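PDB 1H64: snrnp sm-like protein from Pyrococcus abyssi, which forms a ring of seven identical subunits and probably binds RNA. Local coordinates for residues 4-9 with 36-41; 17-22 with 60-65. One frame throughout, in Å; residues are numbered along the deposited sequence.

Interaction 1. Residues 4-9 with 36-41; sequences RPLDVI and IHLNVV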
loop_
_atom_site.group_PDB
_atom_site.type_symbol
_atom_site.label_atom_id
_atom_site.label_comp_id
_atom_site.label_asym_id
_atom_site.label_seq_id
_atom_site.Cartn_x
_atom_site.Cartn_y
_atom_site.Cartn_z
ATOM N N ARG C 4 18.894 -9.837 -15.418
ATOM C CA ARG C 4 18.041 -9.330 -14.358
ATOM C C ARG C 4 17.239 -8.120 -14.796
ATOM O O ARG C 4 17.588 -7.438 -15.758
ATOM C CB ARG C 4 18.878 -9.005 -13.112
ATOM C CG ARG C 4 19.810 -7.832 -13.248
ATOM C CD ARG C 4 20.774 -7.791 -12.065
ATOM N NE ARG C 4 21.671 -8.942 -12.055
ATOM C CZ ARG C 4 22.783 -9.039 -12.780
ATOM N NH1 ARG C 4 23.149 -8.045 -13.584
ATOM N NH2 ARG C 4 23.532 -10.134 -12.706
ATOM N N PRO C 5 16.143 -7.840 -14.089
ATOM C CA PRO C 5 15.268 -6.709 -14.400
ATOM C C PRO C 5 16.007 -5.440 -14.804
ATOM O O PRO C 5 15.740 -4.859 -15.860
ATOM C CB PRO C 5 14.474 -6.544 -13.108
ATOM C CG PRO C 5 14.276 -7.983 -12.688
ATOM C CD PRO C 5 15.662 -8.570 -12.895
ATOM N N LEU C 6 16.940 -5.000 -13.968
ATOM C CA LEU C 6 17.688 -3.787 -14.269
ATOM C C LEU C 6 18.590 -3.861 -15.502
ATOM O O LEU C 6 18.792 -2.847 -16.189
ATOM C CB LEU C 6 18.483 -3.353 -13.036
ATOM C CG LEU C 6 17.636 -2.603 -11.999
ATOM C CD1 LEU C 6 17.232 -1.250 -12.567
ATOM C CD2 LEU C 6 16.403 -3.408 -11.629
ATOM N N ASP C 7 19.130 -5.037 -15.794
ATOM C CA ASP C 7 19.983 -5.204 -16.977
ATOM C C ASP C 7 19.147 -4.944 -18.233
ATOM O O ASP C 7 19.582 -4.263 -19.159
ATOM C CB ASP C 7 20.533 -6.633 -17.073
ATOM C CG ASP C 7 21.412 -7.009 -15.900
ATOM O OD1 ASP C 7 22.197 -6.150 -15.451
ATOM O OD2 ASP C 7 21.328 -8.172 -15.446
ATOM N N VAL C 8 17.952 -5.521 -18.252
ATOM C CA VAL C 8 17.031 -5.385 -19.379
ATOM C C VAL C 8 16.684 -3.917 -19.604
ATOM O O VAL C 8 16.743 -3.410 -20.730
ATOM C CB VAL C 8 15.726 -6.181 -19.120
ATOM C CG1 VAL C 8 14.687 -5.851 -20.189
ATOM C CG2 VAL C 8 16.008 -7.659 -19.109
ATOM N N ILE C 9 16.314 -3.229 -18.526
ATOM C CA ILE C 9 15.970 -1.820 -18.615
ATOM C C ILE C 9 17.165 -1.023 -19.149
ATOM O O ILE C 9 17.013 -0.142 -20.017
ATOM C CB ILE C 9 15.544 -1.285 -17.230
ATOM C CG1 ILE C 9 14.252 -1.978 -16.787
ATOM C CG2 ILE C 9 15.361 0.223 -17.263
ATOM C CD1 ILE C 9 13.109 -1.860 -17.774
ATOM N N ILE C 36 17.074 2.970 -9.827
ATOM C CA ILE C 36 16.941 1.687 -9.152
ATOM C C ILE C 36 15.551 1.317 -8.639
ATOM O O ILE C 36 15.298 0.157 -8.334
ATOM C CB ILE C 36 17.960 1.604 -7.996
ATOM C CG1 ILE C 36 17.951 0.202 -7.389
ATOM C CG2 ILE C 36 17.627 2.642 -6.947
ATOM C CD1 ILE C 36 18.173 -0.888 -8.411
ATOM N N HIS C 37 14.645 2.289 -8.553
ATOM C CA HIS C 37 13.277 2.018 -8.082
ATOM C C HIS C 37 12.381 1.694 -9.276
ATOM O O HIS C 37 11.185 1.444 -9.136
ATOM C CB HIS C 37 12.723 3.248 -7.354
ATOM C CG HIS C 37 13.619 3.756 -6.276
ATOM N ND1 HIS C 37 13.908 3.022 -5.145
ATOM C CD2 HIS C 37 14.348 4.894 -6.184
ATOM C CE1 HIS C 37 14.781 3.683 -4.405
ATOM N NE2 HIS C 37 15.065 4.823 -5.013
ATOM N N LEU C 38 12.994 1.669 -10.452
ATOM C CA LEU C 38 12.292 1.423 -11.704
ATOM C C LEU C 38 11.403 2.602 -12.104
ATOM O O LEU C 38 10.396 2.437 -12.810
ATOM C CB LEU C 38 11.487 0.128 -11.669
ATOM C CG LEU C 38 12.324 -1.160 -11.560
ATOM C CD1 LEU C 38 11.401 -2.360 -11.578
ATOM C CD2 LEU C 38 13.330 -1.243 -12.702
ATOM N N ASN C 39 11.766 3.794 -11.641
ATOM C CA ASN C 39 11.056 4.994 -12.089
ATOM C C ASN C 39 11.704 5.125 -13.471
ATOM O O ASN C 39 12.907 4.862 -13.615
ATOM C CB ASN C 39 11.413 6.225 -11.255
ATOM C CG ASN C 39 10.889 6.140 -9.828
ATOM O OD1 ASN C 39 9.768 5.693 -9.593
ATOM N ND2 ASN C 39 11.703 6.587 -8.870
ATOM N N VAL C 40 10.935 5.493 -14.492
ATOM C CA VAL C 40 11.525 5.606 -15.827
ATOM C C VAL C 40 11.197 6.927 -16.500
ATOM O O VAL C 40 10.253 7.620 -16.114
ATOM C CB VAL C 40 11.079 4.436 -16.759
ATOM C CG1 VAL C 40 11.601 3.103 -16.205
ATOM C CG2 VAL C 40 9.552 4.399 -16.892
ATOM N N VAL C 41 12.012 7.285 -17.490
ATOM C CA VAL C 41 11.811 8.530 -18.222
ATOM C C VAL C 41 11.671 8.170 -19.689
ATOM O O VAL C 41 12.513 7.456 -20.228
ATOM C CB VAL C 41 13.017 9.496 -18.073
ATOM C CG1 VAL C 41 12.716 10.794 -18.821
ATOM C CG2 VAL C 41 13.284 9.808 -16.597
#
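Leu6 and Ile9 of the N-terminal helix of the Sm fold rest on Ile36 and Leu38, in the loop that leads into strand 40-42. Leu6 meets both loop residues. Its CG lies 4.0 Å from CD1 of Ile36, the two side chains crossing at about a right angle, and its CD1 and CD2 share a single methyl, CD2 of Leu38, each at 3.9 Å. Ile36 starts with its CA-CB bond turned from the helix, yet with CG1 anti to the backbone N (chi1 -173°) and a bend at chi2 (54°) CD1 is brought round to Leu6. One turn on, CG1 of Ile9 approaches the same Leu38 methyl at 4.3 Å. Aliphatic residues suit this wholly apolar join, and their forked ends let one methyl of Leu38 touch two branches of Leu6. Leu38 has a left-handed backbone conformation, with positive phi, where the loop turns toward the strand. Tyr34 of strand 25-34 lies against Leu6 and Ile9, while Arg63 of the second subunit packs on Leu38 at the interface. A short N-terminal helix packed on the loop that enters strand 40-42 is typical of the Sm fold.

Interaction 2. Residues 17-22 with 60-65; sequences VLVILK and IVIRGD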
loop_
_atom_site.group_PDB
_atom_site.type_symbol
_atom_site.label_atom_id
_atom_site.label_comp_id
_atom_site.label_asym_id
_atom_site.label_seq_id
_atom_site.Cartn_x
_atom_site.Cartn_y
_atom_site.Cartn_z
ATOM N N VAL C 17 9.846 1.495 -25.804
ATOM C CA VAL C 17 9.378 0.528 -24.816
ATOM C C VAL C 17 7.906 0.744 -24.530
ATOM O O VAL C 17 7.330 1.803 -24.837
ATOM C CB VAL C 17 10.116 0.648 -23.459
ATOM C CG1 VAL C 17 11.606 0.354 -23.633
ATOM C CG2 VAL C 17 9.909 2.039 -22.884
ATOM N N LEU C 18 7.309 -0.272 -23.926
ATOM C CA LEU C 18 5.914 -0.253 -23.513
ATOM C C LEU C 18 5.906 -0.301 -21.970
ATOM O O LEU C 18 6.530 -1.187 -21.380
ATOM C CB LEU C 18 5.211 -1.494 -24.063
ATOM C CG LEU C 18 3.747 -1.762 -23.696
ATOM C CD1 LEU C 18 2.887 -0.573 -24.096
ATOM C CD2 LEU C 18 3.267 -3.026 -24.408
ATOM N N VAL C 19 5.246 0.657 -21.324
ATOM C CA VAL C 19 5.158 0.646 -19.857
ATOM C C VAL C 19 3.690 0.366 -19.522
ATOM O O VAL C 19 2.819 1.214 -19.759
ATOM C CB VAL C 19 5.595 2.004 -19.242
ATOM C CG1 VAL C 19 5.457 1.962 -17.711
ATOM C CG2 VAL C 19 7.050 2.328 -19.643
ATOM N N ILE C 20 3.427 -0.828 -18.999
ATOM C CA ILE C 20 2.087 -1.260 -18.624
ATOM C C ILE C 20 1.782 -0.887 -17.173
ATOM O O ILE C 20 2.523 -1.254 -16.249
ATOM C CB ILE C 20 1.937 -2.784 -18.782
ATOM C CG1 ILE C 20 2.322 -3.204 -20.202
ATOM C CG2 ILE C 20 0.506 -3.206 -18.490
ATOM C CD1 ILE C 20 2.264 -4.709 -20.429
ATOM N N LEU C 21 0.695 -0.149 -16.976
ATOM C CA LEU C 21 0.310 0.270 -15.638
ATOM C C LEU C 21 -0.737 -0.681 -15.067
ATOM O O LEU C 21 -1.360 -1.446 -15.796
ATOM C CB LEU C 21 -0.206 1.711 -15.685
ATOM C CG LEU C 21 0.820 2.639 -16.355
ATOM C CD1 LEU C 21 0.152 3.924 -16.762
ATOM C CD2 LEU C 21 2.004 2.898 -15.413
ATOM N N LYS C 22 -0.911 -0.639 -13.751
ATOM C CA LYS C 22 -1.863 -1.512 -13.067
ATOM C C LYS C 22 -3.321 -1.212 -13.421
ATOM O O LYS C 22 -4.199 -1.350 -12.574
ATOM C CB LYS C 22 -1.673 -1.386 -11.551
ATOM C CG LYS C 22 -0.213 -1.418 -11.112
ATOM C CD LYS C 22 -0.068 -1.359 -9.590
ATOM C CE LYS C 22 1.399 -1.353 -9.167
ATOM N NZ LYS C 22 1.542 -1.436 -7.678
ATOM N N ILE C 60 8.336 12.385 -20.285
ATOM C CA ILE C 60 7.554 12.095 -19.088
ATOM C C ILE C 60 8.273 11.153 -18.118
ATOM O O ILE C 60 8.860 10.158 -18.534
ATOM C CB ILE C 60 6.191 11.472 -19.449
ATOM C CG1 ILE C 60 5.325 11.354 -18.192
ATOM C CG2 ILE C 60 6.382 10.101 -20.084
ATOM C CD1 ILE C 60 3.907 10.907 -18.465
ATOM N N VAL C 61 8.208 11.498 -16.834
ATOM C CA VAL C 61 8.812 10.695 -15.765
ATOM C C VAL C 61 7.665 9.898 -15.140
ATOM O O VAL C 61 6.707 10.484 -14.639
ATOM C CB VAL C 61 9.466 11.595 -14.702
ATOM C CG1 VAL C 61 10.172 10.717 -13.630
ATOM C CG2 VAL C 61 10.472 12.518 -15.362
ATOM N N ILE C 62 7.765 8.570 -15.198
ATOM C CA ILE C 62 6.758 7.659 -14.676
ATOM C C ILE C 62 7.270 6.996 -13.387
ATOM O O ILE C 62 8.369 6.437 -13.377
ATOM C CB ILE C 62 6.475 6.546 -15.694
ATOM C CG1 ILE C 62 5.979 7.157 -17.025
ATOM C CG2 ILE C 62 5.416 5.605 -15.160
ATOM C CD1 ILE C 62 5.782 6.100 -18.132
ATOM N N ARG C 63 6.487 7.031 -12.311
ATOM C CA ARG C 63 6.970 6.402 -11.077
ATOM C C ARG C 63 6.792 4.893 -11.120
ATOM O O ARG C 63 5.729 4.378 -11.455
ATOM C CB ARG C 63 6.279 7.009 -9.845
ATOM C CG ARG C 63 6.903 8.360 -9.382
ATOM C CD ARG C 63 6.636 8.561 -7.886
ATOM N NE ARG C 63 5.304 8.058 -7.648
ATOM C CZ ARG C 63 4.946 7.221 -6.687
ATOM N NH1 ARG C 63 5.810 6.753 -5.787
ATOM N NH2 ARG C 63 3.705 6.797 -6.694
ATOM N N GLY C 64 7.849 4.168 -10.760
ATOM C CA GLY C 64 7.786 2.711 -10.788
ATOM C C GLY C 64 6.733 2.006 -9.936
ATOM O O GLY C 64 6.292 0.904 -10.274
ATOM N N ASP C 65 6.309 2.631 -8.840
ATOM C CA ASP C 65 5.325 2.012 -7.962
ATOM C C ASP C 65 3.989 1.716 -8.641
ATOM O O ASP C 65 3.222 0.871 -8.174
ATOM C CB ASP C 65 5.103 2.885 -6.723
ATOM C CG ASP C 65 4.240 2.191 -5.669
ATOM O OD1 ASP C 65 3.115 2.667 -5.392
ATOM O OD2 ASP C 65 4.686 1.159 -5.127
#
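Val19 and Ile62 meet tip to tip, CG1 of Val19 lying 4.2 Å from CD1 of Ile62. With CG1 anti to the backbone N (chi1 179°), Val19 holds this methyl out toward the isoleucine, whose longer chain spans most of the gap between backbones whose CA atoms stand 8.9 Å apart. The other branch of Ile62, CG2, approaches CD2 of Leu21 at 4.4 Å, a looser touch. Beyond the strand, Lys22 runs fully extended past CG until NZ reaches the backbone O of Asp65 at 2.9 Å. NZ lies nearly on the extension of the C=O bond, but this O meets the end of the lysine broadside, with CE almost as near at 3.0 Å, so the hydrogen bond is weak. A methionine in its place would probably leave this carbonyl without its donor and take a positive charge from near the Asp65 carboxylate, whose OD2 is 4.8 Å from NZ. Strands 16-21 and 60-62 are not paired in the sheet; they face one another because the strongly bent antiparallel sheet of the Sm fold curls into a small open barrel, and beta-branched and leucine side chains fill its inside. Phe27 packs on both Leu21 and Ile62, Leu42 on Val19 and Ile62, and Val67 on Val19. Around the ring, Val61 and Ile62 pair antiparallel with a strand of the third subunit, carrying the sheet across the interface, while in the second subunit Asp65 OD2 is a long, weak ion-pair partner of Lys22 NZ.

How the interactions relate
From the N terminus, the helix containing 4-9 comes first, then strand 16-21, so each interaction opens before either has closed. Interaction 1 closes at 36-41, after 26 intervening residues; interaction 2 closes later, at 60-65, across 37. Their segments alternate, and the two loops cross rather than nest. Interaction 1 joins the helix to the loop between strands 25-34 and 40-42, interaction 2 the facing walls of the barrel. They meet where strands 40-42 and 60-62 are neighbours: Val40 O lies 2.8 Å from Ile62 N, and Asn39 OD1 2.7 Å from Gly64 N, both probable hydrogen bonds, the second fastening that loop to the start of the short 3-10 turn at 64-65.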